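Local coordinates for putative glutathione S-transferase (Corynebacterium glutamicum, PDB 3M1G), which probably acts as a glutathione transferase of the ECM4-like, omega-related kind, with a cysteine as the predicted nucleophile, at residues I159-N162 against L163-Q167; A257-H260 against G261-C265; K299-Y302 against Y303-A307. All blocks are in the same frame, centred on the assembly; numbering follows the deposited sequence.

Contact 1 (I159-N162 against L163-Q167); sequences IDFN and LEWKQ
Leu163 opens the second half of this helix end by giving its backbone N-H to Ile159 O, an ordinary i to i+4 bond of 2.9 Å. Its side chain lies alongside that of Ile159, both pointing the same way, and the methyl CD1 of Leu163 reaches CG2 of Ile159 at 4.2 Å. Glu164 comes next, and its N-H bonds Asp160 O at 2.7 Å. With chi1 at -62°, Glu164 CG sits 3.8 Å from Asp160 OD1, and the bend at chi2 (-54°) then turns the Glu164 carboxylate. The two carboxylate planes stand nearly perpendicular, and a water bridges them by donating to Asp160 OD1 at 2.7 Å and to Glu164 OE2. With its two donated hydrogens it probably eases the repulsion of two like charges. Arg34, in a salt bridge with Asp160 OD2, probably offsets part of the charge, while Glu164 OE1 accepts from the backbone N of Ala37, so the pair ties helix 154-163 to the chain around strand 34-36. This is the end of the helix that follows the four-stranded sheet of the thioredoxin-like domain, away from the predicted catalytic residues. Trp165 N turns back to the same Asp160 O at 3.3 Å, a longer i to i+5 bond, and that carbonyl oxygen therefore holds two backbone donors. The indole presents its five-membered ring to Phe161 in a T-shaped stack: the edge of the phenyl points at the face of the pyrrole, planes at 84° and centroids 5.5 Å apart. Phe161 CD1 makes the approach, 3.9 Å from Trp165 CD1. Phe161 also packs on Thr79 and Leu83 of helix 71-83, and Trp165 meets Phe168 edge-to-face. Lys166 runs out extended beyond CG, which touches Asn162 O.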
# COMPACT_ATOMS: atom_id res chain seq x y z
N ILE A 159 27.89 -1.00 -17.83
CA ILE A 159 28.85 -2.01 -18.22
C ILE A 159 30.16 -1.33 -18.58
O ILE A 159 31.24 -1.71 -18.13
CB ILE A 159 28.34 -2.90 -19.39
CG1 ILE A 159 27.13 -3.72 -18.98
CG2 ILE A 159 29.40 -3.84 -19.88
CD1 ILE A 159 27.34 -4.51 -17.67
N ASP A 160 30.07 -0.26 -19.36
CA ASP A 160 31.29 0.45 -19.77
C ASP A 160 31.99 1.17 -18.60
O ASP A 160 33.22 1.18 -18.54
CB ASP A 160 31.01 1.38 -20.94
CG ASP A 160 30.71 0.61 -22.25
OD1 ASP A 160 30.93 -0.65 -22.30
OD2 ASP A 160 30.32 1.26 -23.25
N PHE A 161 31.22 1.72 -17.65
CA PHE A 161 31.86 2.27 -16.42
C PHE A 161 32.76 1.19 -15.76
O PHE A 161 33.86 1.49 -15.30
CB PHE A 161 30.86 2.77 -15.37
CG PHE A 161 30.24 4.10 -15.63
CD1 PHE A 161 30.65 4.96 -16.66
CD2 PHE A 161 29.18 4.51 -14.82
CE1 PHE A 161 30.06 6.18 -16.85
CE2 PHE A 161 28.61 5.73 -14.97
CZ PHE A 161 29.03 6.59 -15.99
N ASN A 162 32.26 -0.04 -15.66
CA ASN A 162 33.00 -1.16 -15.10
C ASN A 162 34.20 -1.62 -15.92
O ASN A 162 35.25 -1.86 -15.36
CB ASN A 162 32.08 -2.36 -14.87
CG ASN A 162 31.21 -2.18 -13.62
OD1 ASN A 162 31.74 -2.17 -12.50
ND2 ASN A 162 29.89 -1.98 -13.81
N LEU A 163 34.05 -1.76 -17.24
CA LEU A 163 35.08 -2.41 -18.04
C LEU A 163 35.96 -1.42 -18.79
O LEU A 163 37.13 -1.65 -18.93
CB LEU A 163 34.46 -3.40 -19.04
CG LEU A 163 33.56 -4.50 -18.47
CD1 LEU A 163 33.22 -5.52 -19.60
CD2 LEU A 163 34.21 -5.16 -17.25
N GLU A 164 35.40 -0.31 -19.28
CA GLU A 164 36.20 0.60 -20.14
C GLU A 164 36.95 1.64 -19.31
O GLU A 164 38.02 2.11 -19.72
CB GLU A 164 35.29 1.33 -21.12
CG GLU A 164 34.56 0.40 -22.11
CD GLU A 164 35.49 -0.52 -22.88
OE1 GLU A 164 36.62 -0.10 -23.30
OE2 GLU A 164 35.07 -1.67 -23.08
N TRP A 165 36.40 1.98 -18.14
CA TRP A 165 36.94 3.06 -17.30
C TRP A 165 37.83 2.56 -16.19
O TRP A 165 38.18 3.31 -15.30
CB TRP A 165 35.77 3.89 -16.70
CG TRP A 165 35.07 4.79 -17.67
CD1 TRP A 165 34.02 4.47 -18.51
CD2 TRP A 165 35.34 6.18 -17.90
NE1 TRP A 165 33.65 5.57 -19.24
CE2 TRP A 165 34.44 6.63 -18.88
CE3 TRP A 165 36.27 7.08 -17.37
CZ2 TRP A 165 34.45 7.95 -19.34
CZ3 TRP A 165 36.28 8.38 -17.82
CH2 TRP A 165 35.38 8.81 -18.81
N LYS A 166 38.24 1.29 -16.25
CA LYS A 166 39.02 0.65 -15.22
C LYS A 166 40.23 1.41 -14.71
O LYS A 166 40.53 1.40 -13.50
CB LYS A 166 39.57 -0.69 -15.75
CG LYS A 166 39.01 -1.93 -15.16
CD LYS A 166 39.43 -3.22 -15.99
CE LYS A 166 38.40 -4.38 -15.79
NZ LYS A 166 38.49 -5.42 -16.88
N GLN A 167 40.97 2.04 -15.62
CA GLN A 167 42.18 2.75 -15.17
C GLN A 167 41.85 4.01 -14.42
O GLN A 167 42.72 4.57 -13.81
CB GLN A 167 43.10 3.08 -16.35
CG GLN A 167 43.55 1.84 -17.13
CD GLN A 167 44.15 0.71 -16.26
OE1 GLN A 167 43.88 -0.46 -16.54
NE2 GLN A 167 44.96 1.05 -15.24
O HOH W 1 32.67 -2.67 -21.99

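Contact 2 (A257-H260 against G261-C265); sequences AVYH and GHFKC
Tyr259 lies beside the ring of Phe263, both side chains pointing the same way, with the rings near parallel (planes at 16°) but slid so far apart that they barely overlap. Contact is made by neighbouring ring carbons, Tyr259 CD1 to Phe263 CD2 at 3.3 Å, with the centroids 5.4 Å apart. The pair sits where helix 255-259, in the all-helical C-terminal domain of the GST fold, gives way to a loop that begins with a type I beta turn from Gly261 to Lys264. Tyr259 is predicted to lower the pKa of the predicted nucleophile Cys70; its hydroxyl is hydrogen-bonded to that of Tyr302, and its neighbour Phe263 meets Tyr201, the predicted proton donor/acceptor, edge-to-face. The backbone of Tyr259 also ties the loop to the helix end. Its carbonyl O takes the N-H of Cys265 at 3.1 Å in a fairly straight bond (161° at the hydrogen), the donor tilted from the carbonyl plane, and a weak second bond from Phe263 N. One residue earlier, Val258 O accepts a weak bond from His262 N at 2.9 Å. Val258 CG1, placed anti to the backbone N (chi1 171°), extends alongside His262 and touches its CB at 3.9 Å and the ring carbon CD2. The imidazole tip of His262 belongs to another partner, with NE2 hydrogen-bonded to His306 ND1. At the subunit interface, the ring of His260 meets His260 of the second subunit, and Lys264 NZ bonds Asn310 of that subunit. After the turn, Cys265 sets CB against Tyr259 O at 3.4 Å and SG near Tyr259 CB. A water accepts from Gly261 N at 3.0 Å and donates weakly to Val258 O.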
# COMPACT_ATOMS: atom_id res chain seq x y z
N ALA A 257 7.42 2.85 -1.41
CA ALA A 257 7.21 4.30 -1.46
C ALA A 257 6.28 4.78 -2.58
O ALA A 257 5.55 5.76 -2.40
CB ALA A 257 8.58 5.05 -1.55
N VAL A 258 6.32 4.11 -3.74
CA VAL A 258 5.61 4.59 -4.93
C VAL A 258 4.85 3.49 -5.68
O VAL A 258 3.65 3.57 -5.85
CB VAL A 258 6.56 5.27 -5.96
CG1 VAL A 258 5.79 5.54 -7.26
CG2 VAL A 258 7.14 6.57 -5.38
N TYR A 259 5.54 2.46 -6.11
CA TYR A 259 4.92 1.49 -7.02
C TYR A 259 3.78 0.72 -6.38
O TYR A 259 2.79 0.39 -7.03
CB TYR A 259 5.95 0.49 -7.53
CG TYR A 259 7.15 1.10 -8.29
CD1 TYR A 259 7.01 2.21 -9.11
CD2 TYR A 259 8.43 0.56 -8.15
CE1 TYR A 259 8.12 2.74 -9.81
CE2 TYR A 259 9.52 1.08 -8.81
CZ TYR A 259 9.36 2.16 -9.66
OH TYR A 259 10.42 2.66 -10.34
N HIS A 260 3.92 0.42 -5.11
CA HIS A 260 2.89 -0.31 -4.33
C HIS A 260 1.51 0.30 -4.48
O HIS A 260 0.55 -0.41 -4.80
CB HIS A 260 3.32 -0.39 -2.84
CG HIS A 260 2.39 -1.19 -1.98
ND1 HIS A 260 1.22 -0.65 -1.47
CD2 HIS A 260 2.41 -2.49 -1.59
CE1 HIS A 260 0.54 -1.61 -0.83
NE2 HIS A 260 1.28 -2.72 -0.84
N GLY A 261 1.38 1.61 -4.22
CA GLY A 261 0.12 2.33 -4.33
C GLY A 261 -0.11 3.04 -5.68
O GLY A 261 -1.06 2.74 -6.40
N HIS A 262 0.77 3.98 -6.01
CA HIS A 262 0.67 4.79 -7.23
C HIS A 262 0.51 3.95 -8.49
O HIS A 262 -0.35 4.25 -9.31
CB HIS A 262 1.91 5.69 -7.33
CG HIS A 262 1.88 6.67 -8.46
ND1 HIS A 262 0.93 7.67 -8.57
CD2 HIS A 262 2.73 6.83 -9.52
CE1 HIS A 262 1.20 8.40 -9.64
NE2 HIS A 262 2.29 7.92 -10.23
N PHE A 263 1.30 2.89 -8.63
CA PHE A 263 1.22 1.96 -9.78
C PHE A 263 0.38 0.70 -9.50
O PHE A 263 0.36 -0.24 -10.33
CB PHE A 263 2.63 1.55 -10.24
CG PHE A 263 3.39 2.62 -11.01
CD1 PHE A 263 2.80 3.81 -11.37
CD2 PHE A 263 4.66 2.36 -11.46
CE1 PHE A 263 3.49 4.76 -12.14
CE2 PHE A 263 5.36 3.32 -12.25
CZ PHE A 263 4.77 4.52 -12.55
N LYS A 264 -0.29 0.66 -8.35
CA LYS A 264 -1.22 -0.44 -8.00
C LYS A 264 -0.55 -1.80 -8.03
O LYS A 264 -1.20 -2.80 -8.29
CB LYS A 264 -2.43 -0.41 -8.92
CG LYS A 264 -3.21 0.94 -8.92
CD LYS A 264 -4.53 0.84 -9.69
CE LYS A 264 -5.40 2.10 -9.53
NZ LYS A 264 -4.85 3.32 -10.20
N CYS A 265 0.75 -1.86 -7.70
CA CYS A 265 1.49 -3.12 -7.77
C CYS A 265 1.38 -3.95 -6.46
O CYS A 265 1.88 -5.07 -6.39
CB CYS A 265 2.97 -2.85 -8.00
SG CYS A 265 3.34 -2.18 -9.60
O HOH W 2 3.12 3.48 -2.65

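Contact 3 (K299-Y302 against Y303-A307); sequences KQHY and YITHA
His306 folds back against the last turn of helix 295-305, and its side chain can be followed over Tyr302. CB rests 3.3 Å from Tyr302 O, the carbonyl that also takes the backbone N of His306 at 3.2 Å from above its plane. With chi1 at -63°, CG stays near that oxygen, and CA of Tyr302 lies over one face of the imidazole. Further out, CE1 comes to 3.4 Å from Tyr302 CD2, the two side chains running alongside each other with ring planes almost perpendicular (88°). At the tip, NE2 stands 4.1 Å from His301 NE2; both nitrogens are hydrogen-bonded to Asp99 OD2, a shared acceptor consistent with the close approach of the two rings. ND1 of His306 also has a partner, which leaves both imidazole nitrogens held. The hydroxyl of Tyr302 is hydrogen-bonded to that of Tyr201. The aromatic cluster of His301, Tyr302 and His306 includes part of the predicted active site of this omega-like GST, where Tyr302 is predicted to lower the pKa of Cys70.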
# COMPACT_ATOMS: atom_id res chain seq x y z
N LYS A 299 9.28 10.35 -4.41
CA LYS A 299 7.81 10.42 -4.21
C LYS A 299 7.18 11.64 -4.87
O LYS A 299 6.12 11.57 -5.50
CB LYS A 299 7.46 10.41 -2.72
CG LYS A 299 7.79 9.09 -2.00
CD LYS A 299 7.64 9.22 -0.48
CE LYS A 299 6.17 9.35 -0.03
NZ LYS A 299 6.09 9.72 1.40
N GLN A 300 7.84 12.80 -4.75
CA GLN A 300 7.33 14.00 -5.39
C GLN A 300 7.22 13.83 -6.91
O GLN A 300 6.23 14.24 -7.53
CB GLN A 300 8.20 15.20 -5.05
CG GLN A 300 7.96 15.63 -3.61
CD GLN A 300 8.77 16.86 -3.25
OE1 GLN A 300 9.61 17.26 -4.01
NE2 GLN A 300 8.51 17.44 -2.11
N HIS A 301 8.22 13.21 -7.52
CA HIS A 301 8.21 13.10 -8.97
C HIS A 301 7.00 12.27 -9.44
O HIS A 301 6.23 12.69 -10.29
CB HIS A 301 9.47 12.46 -9.52
CG HIS A 301 9.35 12.10 -10.97
ND1 HIS A 301 9.40 13.05 -11.97
CD2 HIS A 301 9.08 10.93 -11.58
CE1 HIS A 301 9.18 12.47 -13.13
NE2 HIS A 301 8.98 11.19 -12.93
N TYR A 302 6.82 11.12 -8.85
CA TYR A 302 5.79 10.21 -9.35
C TYR A 302 4.40 10.76 -9.05
O TYR A 302 3.55 10.83 -9.94
CB TYR A 302 5.98 8.82 -8.73
CG TYR A 302 7.05 8.02 -9.38
CD1 TYR A 302 8.37 8.12 -8.95
CD2 TYR A 302 6.77 7.16 -10.43
CE1 TYR A 302 9.38 7.38 -9.54
CE2 TYR A 302 7.76 6.41 -11.05
CZ TYR A 302 9.08 6.55 -10.60
OH TYR A 302 10.10 5.79 -11.17
N TYR A 303 4.19 11.14 -7.80
CA TYR A 303 2.84 11.49 -7.31
C TYR A 303 2.39 12.85 -7.81
O TYR A 303 1.18 13.08 -7.96
CB TYR A 303 2.76 11.44 -5.77
CG TYR A 303 2.61 10.05 -5.20
CD1 TYR A 303 1.37 9.41 -5.18
CD2 TYR A 303 3.71 9.35 -4.68
CE1 TYR A 303 1.21 8.11 -4.63
CE2 TYR A 303 3.55 8.06 -4.12
CZ TYR A 303 2.30 7.46 -4.12
OH TYR A 303 2.13 6.21 -3.60
N ILE A 304 3.33 13.77 -8.07
CA ILE A 304 2.96 15.12 -8.56
C ILE A 304 2.91 15.17 -10.08
O ILE A 304 1.98 15.67 -10.66
CB ILE A 304 3.92 16.21 -8.04
CG1 ILE A 304 3.77 16.32 -6.51
CG2 ILE A 304 3.62 17.58 -8.70
CD1 ILE A 304 4.81 17.27 -5.87
N THR A 305 3.89 14.57 -10.72
CA THR A 305 4.04 14.60 -12.18
C THR A 305 3.05 13.75 -12.96
O THR A 305 2.69 14.12 -14.06
CB THR A 305 5.49 14.13 -12.49
OG1 THR A 305 6.35 15.20 -12.10
CG2 THR A 305 5.71 13.71 -13.93
N HIS A 306 2.62 12.61 -12.41
CA HIS A 306 1.76 11.71 -13.16
C HIS A 306 0.30 12.05 -12.86
O HIS A 306 -0.44 11.26 -12.20
CB HIS A 306 2.05 10.25 -12.83
CG HIS A 306 3.42 9.80 -13.20
ND1 HIS A 306 4.04 8.71 -12.62
CD2 HIS A 306 4.32 10.30 -14.09
CE1 HIS A 306 5.24 8.55 -13.14
NE2 HIS A 306 5.44 9.51 -14.03
N ALA A 307 -0.11 13.21 -13.36
CA ALA A 307 -1.42 13.76 -13.14
C ALA A 307 -2.54 12.95 -13.82
O ALA A 307 -3.68 12.98 -13.37
CB ALA A 307 -1.46 15.24 -13.60

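Overall arrangement
Contacts 2 and 3 are neighbours, their centres about 12 Å apart, whereas contact 1 lies on the other side of the chain's centre, about 34 Å from either, centre to centre. All three are places where a helix runs out, but each differs in chemistry. Contact 1 mixes paired carboxylates, a water and an arginine with one aromatic stack, partly buried against helix 71-83 and strand 34-36. The buried contact 2 is more aromatic and also reaches the second subunit. Contact 3 is partly exposed; its buried residues are Tyr302, Tyr303 and His306. Besides the side-chain hydrogen bonds that join contacts 2 and 3, Val258 packs on the Tyr302 ring, near the predicted active site.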